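Local coordinates for protein acetylornithine aminotransferase (Aquifex aeolicus, PDB 2EH6) that catalyses the pyridoxal-phosphate-dependent transfer of an amino group from N(2)-acetyl-L-ornithine to 2-oxoglutarate, a step of L-arginine biosynthesis, at residues V20-E25 with L42-P47; E73-K78 with V89-S94; Y301-L306 with L319-E324. One frame throughout, in Å; residues are numbered along the deposited sequence.

All three contacts are buried, and all rest mainly on van der Waals contact, without a hydrogen bond between their segments. Interactions 1 and 3 reach the same mixed sheet, through strands 21-24 and 320-324, with centres 22 Å apart; interaction 2 belongs to the other large sheet, at strand 87-92, outermost within this chain. Helix 275-308 carries segment 301-306 and also touches Leu42 of interaction 1 and Leu75 of interaction 2. Interactions 1 and 2 both touch the second subunit, whereas interaction 3 lies within its own chain. Their chemistry differs: a methyl over an imidazole in interaction 1, aliphatic and phenyl groups on a strand leading into the cofactor-binding turn in interaction 2, one leucine embedded against a helix in interaction 3.

Interaction 1. Residues V20-E25 with L42-P47; sequences VYLYDE and LGHAYP
Leu22 and His44 make the central contact between strand 21-24 and the loop that precedes helix 47-59, and it is a CH-pi interaction. Methyl CD2 of Leu22 lies 3.6 Å from the centroid of the His44 ring, and the line joining them leans 23° from the ring normal, so the approach is over a face. The methyl is displaced toward the rim on the NE2 side, where Leu22 CD2 comes within 3.3 Å of His44 NE2. Branch carbon CG of Leu22 follows at 3.5 Å from the same His44 NE2, while CD1 of Leu22 is farther from it, at 3.9 Å. The two side chains cross at about a right angle. On the histidine, CG stands anti to the carbonyl carbon (chi1 -56°) and chi2 of -84° turns the imidazole, which together present its face to the leucine.

Van der Waals contact with the backbone is looser. Tyr21 O approaches His44 CD2 obliquely at 3.9 Å; the side chain of Tyr21 starts out away from the loop, and it is the carbonyl that makes the contact.

Other partners complete the surroundings. Strand 21-24 is paired on its two sides with strands 12-18 and 29-32; Leu22 packs on Phe14, and both Leu22 and His44 touch Asp32. The second subunit adds its Leu60 against Leu22 and its His62 against His44, which places the contact at the dimer interface.

Polar bonding between the segments is absent, and the geometry is consistent with dispersion and a weak methyl-to-ring attraction. The chemistry therefore implies a link that probably depends on shape and on the turn of the imidazole, made where strand, loop and partner subunit converge.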
loop_
_atom_site.group_PDB
_atom_site.type_symbol
_atom_site.label_atom_id
_atom_site.label_comp_id
_atom_site.label_asym_id
_atom_site.label_seq_id
_atom_site.Cartn_x
_atom_site.Cartn_y
_atom_site.Cartn_z
ATOM N N VAL A 20 -13.519 -1.186 -22.864
ATOM C CA VAL A 20 -14.186 -0.259 -21.961
ATOM C C VAL A 20 -15.467 -0.868 -21.387
ATOM O O VAL A 20 -16.310 -0.157 -20.830
ATOM C CB VAL A 20 -14.536 1.061 -22.685
ATOM C CG1 VAL A 20 -13.262 1.798 -23.065
ATOM C CG2 VAL A 20 -15.357 0.771 -23.933
ATOM N N TYR A 21 -15.599 -2.185 -21.515
ATOM C CA TYR A 21 -16.775 -2.889 -21.007
ATOM C C TYR A 21 -16.455 -3.875 -19.891
ATOM O O TYR A 21 -15.381 -4.470 -19.859
ATOM C CB TYR A 21 -17.466 -3.659 -22.143
ATOM C CG TYR A 21 -18.071 -2.769 -23.201
ATOM C CD1 TYR A 21 -19.338 -2.212 -23.031
ATOM C CD2 TYR A 21 -17.351 -2.435 -24.347
ATOM C CE1 TYR A 21 -19.870 -1.335 -23.976
ATOM C CE2 TYR A 21 -17.869 -1.562 -25.294
ATOM C CZ TYR A 21 -19.126 -1.014 -25.102
ATOM O OH TYR A 21 -19.624 -0.126 -26.028
ATOM N N LEU A 22 -17.415 -4.042 -18.986
ATOM C CA LEU A 22 -17.298 -4.984 -17.883
ATOM C C LEU A 22 -18.505 -5.923 -17.954
ATOM O O LEU A 22 -19.579 -5.531 -18.418
ATOM C CB LEU A 22 -17.289 -4.253 -16.539
ATOM C CG LEU A 22 -15.935 -3.672 -16.107
ATOM C CD1 LEU A 22 -16.106 -2.782 -14.885
ATOM C CD2 LEU A 22 -14.981 -4.816 -15.801
ATOM N N TYR A 23 -18.317 -7.159 -17.508
ATOM C CA TYR A 23 -19.391 -8.153 -17.515
ATOM C C TYR A 23 -19.557 -8.747 -16.126
ATOM O O TYR A 23 -18.575 -9.155 -15.506
ATOM C CB TYR A 23 -19.068 -9.261 -18.521
ATOM C CG TYR A 23 -18.806 -8.722 -19.902
ATOM C CD1 TYR A 23 -17.572 -8.149 -20.223
ATOM C CD2 TYR A 23 -19.818 -8.693 -20.859
ATOM C CE1 TYR A 23 -17.357 -7.551 -21.459
ATOM C CE2 TYR A 23 -19.614 -8.095 -22.103
ATOM C CZ TYR A 23 -18.384 -7.525 -22.392
ATOM O OH TYR A 23 -18.186 -6.904 -23.603
ATOM N N ASP A 24 -20.793 -8.790 -15.631
ATOM C CA ASP A 24 -21.038 -9.346 -14.309
ATOM C C ASP A 24 -21.323 -10.848 -14.358
ATOM O O ASP A 24 -21.274 -11.458 -15.424
ATOM C CB ASP A 24 -22.179 -8.597 -13.600
ATOM C CG ASP A 24 -23.542 -8.827 -14.241
ATOM O OD1 ASP A 24 -23.677 -9.744 -15.081
ATOM O OD2 ASP A 24 -24.487 -8.091 -13.882
ATOM N N GLU A 25 -21.605 -11.441 -13.199
ATOM C CA GLU A 25 -21.853 -12.876 -13.087
ATOM C C GLU A 25 -23.041 -13.372 -13.943
ATOM O O GLU A 25 -23.169 -14.555 -14.237
ATOM C CB GLU A 25 -22.077 -13.212 -11.615
ATOM C CG GLU A 25 -20.836 -12.969 -10.754
ATOM C CD GLU A 25 -20.993 -13.693 -9.434
ATOM O OE1 GLU A 25 -22.093 -13.698 -8.897
ATOM O OE2 GLU A 25 -19.997 -14.220 -8.931
ATOM N N LEU A 42 -6.149 2.153 -19.223
ATOM C CA LEU A 42 -6.194 1.561 -20.564
ATOM C C LEU A 42 -7.330 0.545 -20.720
ATOM O O LEU A 42 -7.296 -0.309 -21.613
ATOM C CB LEU A 42 -4.862 0.881 -20.890
ATOM C CG LEU A 42 -3.606 1.753 -20.765
ATOM C CD1 LEU A 42 -2.375 0.934 -21.128
ATOM C CD2 LEU A 42 -3.719 2.967 -21.674
ATOM N N GLY A 43 -8.338 0.643 -19.861
ATOM C CA GLY A 43 -9.450 -0.290 -19.933
ATOM C C GLY A 43 -9.036 -1.671 -19.457
ATOM O O GLY A 43 -8.026 -1.817 -18.767
ATOM N N HIS A 44 -9.804 -2.688 -19.837
ATOM C CA HIS A 44 -9.522 -4.058 -19.429
ATOM C C HIS A 44 -8.976 -4.902 -20.571
ATOM O O HIS A 44 -9.284 -4.665 -21.742
ATOM C CB HIS A 44 -10.802 -4.704 -18.895
ATOM C CG HIS A 44 -11.428 -3.949 -17.765
ATOM N ND1 HIS A 44 -11.035 -4.108 -16.453
ATOM C CD2 HIS A 44 -12.400 -3.009 -17.755
ATOM C CE1 HIS A 44 -11.739 -3.298 -15.684
ATOM N NE2 HIS A 44 -12.574 -2.620 -16.449
ATOM N N ALA A 45 -8.169 -5.894 -20.218
ATOM C CA ALA A 45 -7.590 -6.802 -21.195
ATOM C C ALA A 45 -6.881 -6.071 -22.329
ATOM O O ALA A 45 -6.891 -6.526 -23.475
ATOM C CB ALA A 45 -8.682 -7.717 -21.766
ATOM N N TYR A 46 -6.274 -4.932 -22.013
ATOM C CA TYR A 46 -5.548 -4.170 -23.017
ATOM C C TYR A 46 -4.403 -5.067 -23.491
ATOM O O TYR A 46 -3.511 -5.401 -22.718
ATOM C CB TYR A 46 -4.994 -2.887 -22.395
ATOM C CG TYR A 46 -4.445 -1.913 -23.403
ATOM C CD1 TYR A 46 -5.299 -1.174 -24.219
ATOM C CD2 TYR A 46 -3.068 -1.718 -23.537
ATOM C CE1 TYR A 46 -4.800 -0.262 -25.142
ATOM C CE2 TYR A 46 -2.559 -0.807 -24.458
ATOM C CZ TYR A 46 -3.431 -0.083 -25.253
ATOM O OH TYR A 46 -2.934 0.834 -26.144
ATOM N N PRO A 47 -4.418 -5.468 -24.775
ATOM C CA PRO A 47 -3.394 -6.338 -25.367
ATOM C C PRO A 47 -1.942 -6.124 -24.933
ATOM O O PRO A 47 -1.303 -7.035 -24.410
ATOM C CB PRO A 47 -3.592 -6.122 -26.869
ATOM C CG PRO A 47 -5.067 -5.942 -26.969
ATOM C CD PRO A 47 -5.361 -5.002 -25.811
#

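Interaction 2. Residues E73-K78 with V89-S94; sequences EELAHK and VFFANS. With PLP (pyridoxal-5'-phosphate), chain C.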
loop_
_atom_site.group_PDB
_atom_site.type_symbol
_atom_site.label_atom_id
_atom_site.label_comp_id
_atom_site.label_asym_id
_atom_site.label_seq_id
_atom_site.Cartn_x
_atom_site.Cartn_y
_atom_site.Cartn_z
ATOM N N GLU A 73 14.413 1.883 -12.216
ATOM C CA GLU A 73 15.160 2.934 -12.909
ATOM C C GLU A 73 14.465 3.328 -14.207
ATOM O O GLU A 73 14.265 4.509 -14.474
ATOM C CB GLU A 73 16.580 2.467 -13.247
ATOM C CG GLU A 73 17.541 2.416 -12.084
ATOM C CD GLU A 73 17.854 3.786 -11.513
ATOM O OE1 GLU A 73 17.637 4.801 -12.213
ATOM O OE2 GLU A 73 18.335 3.842 -10.364
ATOM N N GLU A 74 14.105 2.329 -15.011
ATOM C CA GLU A 74 13.450 2.579 -16.292
ATOM C C GLU A 74 12.150 3.358 -16.179
ATOM O O GLU A 74 11.921 4.299 -16.935
ATOM C CB GLU A 74 13.172 1.266 -17.035
ATOM C CG GLU A 74 12.063 1.412 -18.079
ATOM C CD GLU A 74 11.937 0.228 -19.017
ATOM O OE1 GLU A 74 11.925 -0.928 -18.534
ATOM O OE2 GLU A 74 11.829 0.460 -20.243
ATOM N N LEU A 75 11.289 2.960 -15.246
ATOM C CA LEU A 75 10.017 3.645 -15.070
ATOM C C LEU A 75 10.236 5.049 -14.508
ATOM O O LEU A 75 9.606 6.008 -14.951
ATOM C CB LEU A 75 9.107 2.839 -14.135
ATOM C CG LEU A 75 7.708 3.421 -13.920
ATOM C CD1 LEU A 75 7.035 3.648 -15.271
ATOM C CD2 LEU A 75 6.885 2.473 -13.045
ATOM N N ALA A 76 11.134 5.174 -13.536
ATOM C CA ALA A 76 11.414 6.483 -12.943
ATOM C C ALA A 76 11.858 7.459 -14.032
ATOM O O ALA A 76 11.409 8.603 -14.082
ATOM C CB ALA A 76 12.504 6.358 -11.880
ATOM N N HIS A 77 12.742 6.989 -14.903
ATOM C CA HIS A 77 13.260 7.801 -15.998
ATOM C C HIS A 77 12.120 8.362 -16.850
ATOM O O HIS A 77 12.124 9.539 -17.209
ATOM C CB HIS A 77 14.200 6.948 -16.855
ATOM C CG HIS A 77 14.898 7.709 -17.940
ATOM N ND1 HIS A 77 14.589 9.018 -18.243
ATOM C CD2 HIS A 77 15.884 7.347 -18.795
ATOM C CE1 HIS A 77 15.353 9.429 -19.240
ATOM N NE2 HIS A 77 16.147 8.434 -19.593
ATOM N N LYS A 78 11.136 7.524 -17.168
ATOM C CA LYS A 78 10.012 7.971 -17.976
ATOM C C LYS A 78 9.150 8.986 -17.236
ATOM O O LYS A 78 8.635 9.927 -17.839
ATOM C CB LYS A 78 9.157 6.773 -18.407
ATOM C CG LYS A 78 9.867 5.826 -19.356
ATOM C CD LYS A 78 9.117 4.506 -19.475
ATOM C CE LYS A 78 9.929 3.470 -20.246
ATOM N NZ LYS A 78 10.120 3.857 -21.671
ATOM N N VAL A 89 12.497 9.509 -7.940
ATOM C CA VAL A 89 11.250 8.829 -7.613
ATOM C C VAL A 89 11.399 7.787 -6.518
ATOM O O VAL A 89 12.444 7.150 -6.393
ATOM C CB VAL A 89 10.693 8.110 -8.885
ATOM C CG1 VAL A 89 9.470 7.253 -8.532
ATOM C CG2 VAL A 89 10.352 9.129 -9.950
ATOM N N PHE A 90 10.345 7.628 -5.722
ATOM C CA PHE A 90 10.304 6.602 -4.684
ATOM C C PHE A 90 9.026 5.842 -4.999
ATOM O O PHE A 90 7.971 6.456 -5.124
ATOM C CB PHE A 90 10.170 7.176 -3.275
ATOM C CG PHE A 90 9.765 6.140 -2.255
ATOM C CD1 PHE A 90 10.663 5.155 -1.849
ATOM C CD2 PHE A 90 8.454 6.091 -1.777
ATOM C CE1 PHE A 90 10.263 4.130 -0.987
ATOM C CE2 PHE A 90 8.042 5.073 -0.916
ATOM C CZ PHE A 90 8.950 4.085 -0.520
ATOM N N PHE A 91 9.118 4.520 -5.115
ATOM C CA PHE A 91 7.942 3.706 -5.444
ATOM C C PHE A 91 7.213 3.117 -4.245
ATOM O O PHE A 91 7.826 2.516 -3.370
ATOM C CB PHE A 91 8.343 2.575 -6.395
ATOM C CG PHE A 91 8.647 3.040 -7.788
ATOM C CD1 PHE A 91 7.621 3.454 -8.635
ATOM C CD2 PHE A 91 9.959 3.083 -8.252
ATOM C CE1 PHE A 91 7.895 3.911 -9.928
ATOM C CE2 PHE A 91 10.248 3.536 -9.546
ATOM C CZ PHE A 91 9.209 3.953 -10.387
ATOM N N ALA A 92 5.893 3.293 -4.221
ATOM C CA ALA A 92 5.061 2.768 -3.146
ATOM C C ALA A 92 4.022 1.824 -3.767
ATOM O O ALA A 92 4.174 1.405 -4.917
ATOM C CB ALA A 92 4.374 3.916 -2.406
ATOM N N ASN A 93 2.959 1.506 -3.034
ATOM C CA ASN A 93 1.957 0.577 -3.568
ATOM C C ASN A 93 0.574 1.163 -3.711
ATOM O O ASN A 93 -0.322 0.508 -4.241
ATOM C CB ASN A 93 1.860 -0.650 -2.667
ATOM C CG ASN A 93 3.174 -1.359 -2.524
ATOM O OD1 ASN A 93 3.598 -2.089 -3.422
ATOM N ND2 ASN A 93 3.848 -1.135 -1.397
ATOM N N SER A 94 0.395 2.390 -3.245
ATOM C CA SER A 94 -0.914 3.016 -3.297
ATOM C C SER A 94 -0.792 4.516 -3.251
ATOM O O SER A 94 0.290 5.056 -3.009
ATOM C CB SER A 94 -1.747 2.571 -2.097
ATOM O OG SER A 94 -1.112 2.973 -0.883
HETATM N N1 PLP C . -5.303 11.007 -3.014
HETATM C C2 PLP C . -6.136 11.288 -4.034
HETATM C C2A PLP C . -6.150 12.668 -4.640
HETATM C C3 PLP C . -6.998 10.297 -4.544
HETATM O O3 PLP C . -7.844 10.579 -5.581
HETATM C C4 PLP C . -6.970 8.988 -3.957
HETATM C C4A PLP C . -7.867 7.943 -4.502
HETATM C C5 PLP C . -6.057 8.737 -2.854
HETATM C C6 PLP C . -5.239 9.791 -2.421
HETATM C C5A PLP C . -5.984 7.374 -2.183
HETATM O O4P PLP C . -5.304 6.459 -3.044
HETATM P P PLP C . -5.239 5.003 -2.331
HETATM O O1P PLP C . -4.531 4.080 -3.248
HETATM O O2P PLP C . -4.459 5.059 -0.940
HETATM O O3P PLP C . -6.738 4.474 -2.073
#
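Leu75 and Ala76 of helix 70-81 meet Phe91 and Val89 of strand 87-92; the axes of 73-78 and 89-92 approach to 9.2 Å, with 119° between their directions. A helix here packs on the outermost strand, within this chain, of the mixed sheet of the PLP-binding large domain. The tight part is apolar. Methyl CD2 of Leu75 comes obliquely to Phe91 CE1 at 3.6 Å, a reach set by CG standing anti to the backbone N (chi1 -177°). Ala76 N lies at the ring edge, 3.9 Å from Phe91 CZ, while Ala76 CB rests 3.9 Å from Val89 CB. Val89 CG1 covers the centre of one Phe91 face, 3.7 Å above the plane. An alanine in place of Leu75 would probably open a gap beside Phe91 CE1 and CZ and let the ring shift.

The other side of the helix is looser: Glu74 and His77 are exposed and turn away from the strand. The strand leads into the Ser94-Gly95-Thr96 turn, where Gly95 N and Thr96 N bond the cofactor and Ser94 CB lies 3.4 Å from its O1P. Strand 250-255 pairs with strand 87-92, Ala251 touching Val89 and Phe91, and helix 275-308 lies against Leu75 through Thr282.

Interaction 3. Residues Y301-L306 with L319-E324; sequences YFKEKL and LMLGLE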
loop_
_atom_site.group_PDB
_atom_site.type_symbol
_atom_site.label_atom_id
_atom_site.label_comp_id
_atom_site.label_asym_id
_atom_site.label_seq_id
_atom_site.Cartn_x
_atom_site.Cartn_y
_atom_site.Cartn_z
ATOM N N TYR A 301 -15.213 16.835 -26.145
ATOM C CA TYR A 301 -16.445 16.385 -26.782
ATOM C C TYR A 301 -17.443 16.002 -25.690
ATOM O O TYR A 301 -18.578 16.478 -25.665
ATOM C CB TYR A 301 -16.154 15.162 -27.655
ATOM C CG TYR A 301 -17.357 14.597 -28.378
ATOM C CD1 TYR A 301 -17.892 15.242 -29.493
ATOM C CD2 TYR A 301 -17.948 13.405 -27.959
ATOM C CE1 TYR A 301 -18.984 14.712 -30.177
ATOM C CE2 TYR A 301 -19.042 12.867 -28.635
ATOM C CZ TYR A 301 -19.553 13.527 -29.742
ATOM O OH TYR A 301 -20.632 13.004 -30.418
ATOM N N PHE A 302 -16.998 15.137 -24.787
ATOM C CA PHE A 302 -17.819 14.656 -23.681
ATOM C C PHE A 302 -18.324 15.808 -22.811
ATOM O O PHE A 302 -19.509 15.879 -22.489
ATOM C CB PHE A 302 -16.997 13.655 -22.850
ATOM C CG PHE A 302 -17.763 12.980 -21.735
ATOM C CD1 PHE A 302 -19.153 12.912 -21.748
ATOM C CD2 PHE A 302 -17.078 12.363 -20.695
ATOM C CE1 PHE A 302 -19.845 12.236 -20.735
ATOM C CE2 PHE A 302 -17.764 11.685 -19.685
ATOM C CZ PHE A 302 -19.145 11.623 -19.706
ATOM N N LYS A 303 -17.431 16.720 -22.438
ATOM C CA LYS A 303 -17.825 17.849 -21.605
ATOM C C LYS A 303 -18.935 18.660 -22.275
ATOM O O LYS A 303 -19.920 19.034 -21.631
ATOM C CB LYS A 303 -16.615 18.745 -21.312
ATOM C CG LYS A 303 -16.866 19.794 -20.234
ATOM C CD LYS A 303 -15.582 20.520 -19.848
ATOM C CE LYS A 303 -15.819 21.496 -18.704
ATOM N NZ LYS A 303 -14.569 22.208 -18.300
ATOM N N GLU A 304 -18.789 18.919 -23.569
ATOM C CA GLU A 304 -19.799 19.683 -24.289
ATOM C C GLU A 304 -21.154 18.981 -24.316
ATOM O O GLU A 304 -22.193 19.624 -24.155
ATOM C CB GLU A 304 -19.333 19.975 -25.717
ATOM C CG GLU A 304 -18.196 20.981 -25.781
ATOM C CD GLU A 304 -18.498 22.247 -24.987
ATOM O OE1 GLU A 304 -19.512 22.920 -25.288
ATOM O OE2 GLU A 304 -17.721 22.566 -24.059
ATOM N N LYS A 305 -21.144 17.667 -24.522
ATOM C CA LYS A 305 -22.385 16.900 -24.555
ATOM C C LYS A 305 -23.056 16.931 -23.184
ATOM O O LYS A 305 -24.282 16.987 -23.085
ATOM C CB LYS A 305 -22.108 15.451 -24.967
ATOM C CG LYS A 305 -21.537 15.302 -26.369
ATOM C CD LYS A 305 -22.464 15.924 -27.407
ATOM C CE LYS A 305 -21.867 15.850 -28.799
ATOM N NZ LYS A 305 -22.789 16.387 -29.838
ATOM N N LEU A 306 -22.249 16.889 -22.129
ATOM C CA LEU A 306 -22.779 16.934 -20.773
ATOM C C LEU A 306 -23.476 18.268 -20.551
ATOM O O LEU A 306 -24.542 18.326 -19.939
ATOM C CB LEU A 306 -21.654 16.751 -19.751
ATOM C CG LEU A 306 -21.077 15.336 -19.632
ATOM C CD1 LEU A 306 -19.922 15.330 -18.646
ATOM C CD2 LEU A 306 -22.170 14.378 -19.173
ATOM N N LEU A 319 -10.680 13.985 -19.196
ATOM C CA LEU A 319 -11.609 12.893 -18.935
ATOM C C LEU A 319 -11.889 12.726 -17.444
ATOM O O LEU A 319 -12.205 11.629 -16.968
ATOM C CB LEU A 319 -11.104 11.577 -19.548
ATOM C CG LEU A 319 -11.212 11.510 -21.080
ATOM C CD1 LEU A 319 -10.685 10.182 -21.597
ATOM C CD2 LEU A 319 -12.667 11.696 -21.490
ATOM N N MET A 320 -11.738 13.821 -16.707
ATOM C CA MET A 320 -12.058 13.840 -15.289
ATOM C C MET A 320 -13.171 14.874 -15.238
ATOM O O MET A 320 -12.925 16.067 -15.038
ATOM C CB MET A 320 -10.889 14.305 -14.424
ATOM C CG MET A 320 -11.221 14.191 -12.937
ATOM S SD MET A 320 -9.966 14.797 -11.808
ATOM C CE MET A 320 -8.742 13.597 -12.026
ATOM N N LEU A 321 -14.399 14.413 -15.434
ATOM C CA LEU A 321 -15.532 15.321 -15.463
ATOM C C LEU A 321 -16.586 15.022 -14.416
ATOM O O LEU A 321 -16.693 13.903 -13.921
ATOM C CB LEU A 321 -16.166 15.287 -16.860
ATOM C CG LEU A 321 -15.229 15.666 -18.011
ATOM C CD1 LEU A 321 -15.874 15.322 -19.344
ATOM C CD2 LEU A 321 -14.905 17.149 -17.935
ATOM N N GLY A 322 -17.369 16.042 -14.089
ATOM C CA GLY A 322 -18.423 15.881 -13.113
ATOM C C GLY A 322 -19.646 16.683 -13.502
ATOM O O GLY A 322 -19.546 17.701 -14.186
ATOM N N LEU A 323 -20.810 16.208 -13.076
ATOM C CA LEU A 323 -22.068 16.885 -13.352
ATOM C C LEU A 323 -22.736 17.087 -12.002
ATOM O O LEU A 323 -23.195 16.131 -11.375
ATOM C CB LEU A 323 -22.954 16.026 -14.263
ATOM C CG LEU A 323 -24.339 16.571 -14.629
ATOM C CD1 LEU A 323 -24.214 17.924 -15.320
ATOM C CD2 LEU A 323 -25.041 15.575 -15.538
ATOM N N GLU A 324 -22.762 18.334 -11.546
ATOM C CA GLU A 324 -23.369 18.661 -10.266
ATOM C C GLU A 324 -24.878 18.789 -10.432
ATOM O O GLU A 324 -25.365 19.717 -11.078
ATOM C CB GLU A 324 -22.784 19.969 -9.733
ATOM C CG GLU A 324 -23.229 20.314 -8.326
ATOM C CD GLU A 324 -22.585 21.585 -7.818
ATOM O OE1 GLU A 324 -21.340 21.683 -7.872
ATOM O OE2 GLU A 324 -23.322 22.483 -7.358
#
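Segment 301-306 of helix 275-308 runs nearly parallel to strand 320-324, with 9.6 Å between their axes and 3° between their directions. This is alpha/beta packing, a helix laid along a mixed sheet: the chain leaves the helix, runs through strand 313-317 and turns back into its antiparallel neighbour 320-324.

Leu321 carries the contact from the strand, and its two methyls divide the work: CD1 goes toward Phe302, Leu306 and the backbone at Lys303, CD2 toward the stem of Lys303. CD1 touches Phe302 CD2 at 3.5 Å, approaching the ring obliquely as the two side chains slide past each other in opposite directions. The same methyl lies 3.7 Å from Lys303 N. Leu321 CD2 lies 3.9 Å from Lys303 CD; the lysine stem crosses the leucine at about a right angle, with CG anti to the backbone N (chi1 -169°) and the chain extended beyond it. That extension carries the ammonium group past the leucine, where Lys303 NZ is hydrogen-bonded to Gly316 O.

Leu306 closes the contact one helical turn after Phe302, and both lie on the sheet-facing side. Around them, Phe302 meets the rings of Phe33 and Phe353 and touches helix 361-374, while Val314 packs on Lys303, Leu306 and Leu323. Two methyls finish the seam: Leu306 CD1 lies 4.1 Å from Leu321 CD1 and also sits over one face of the Phe302 ring, offset toward its rim and 3.7 Å above its plane.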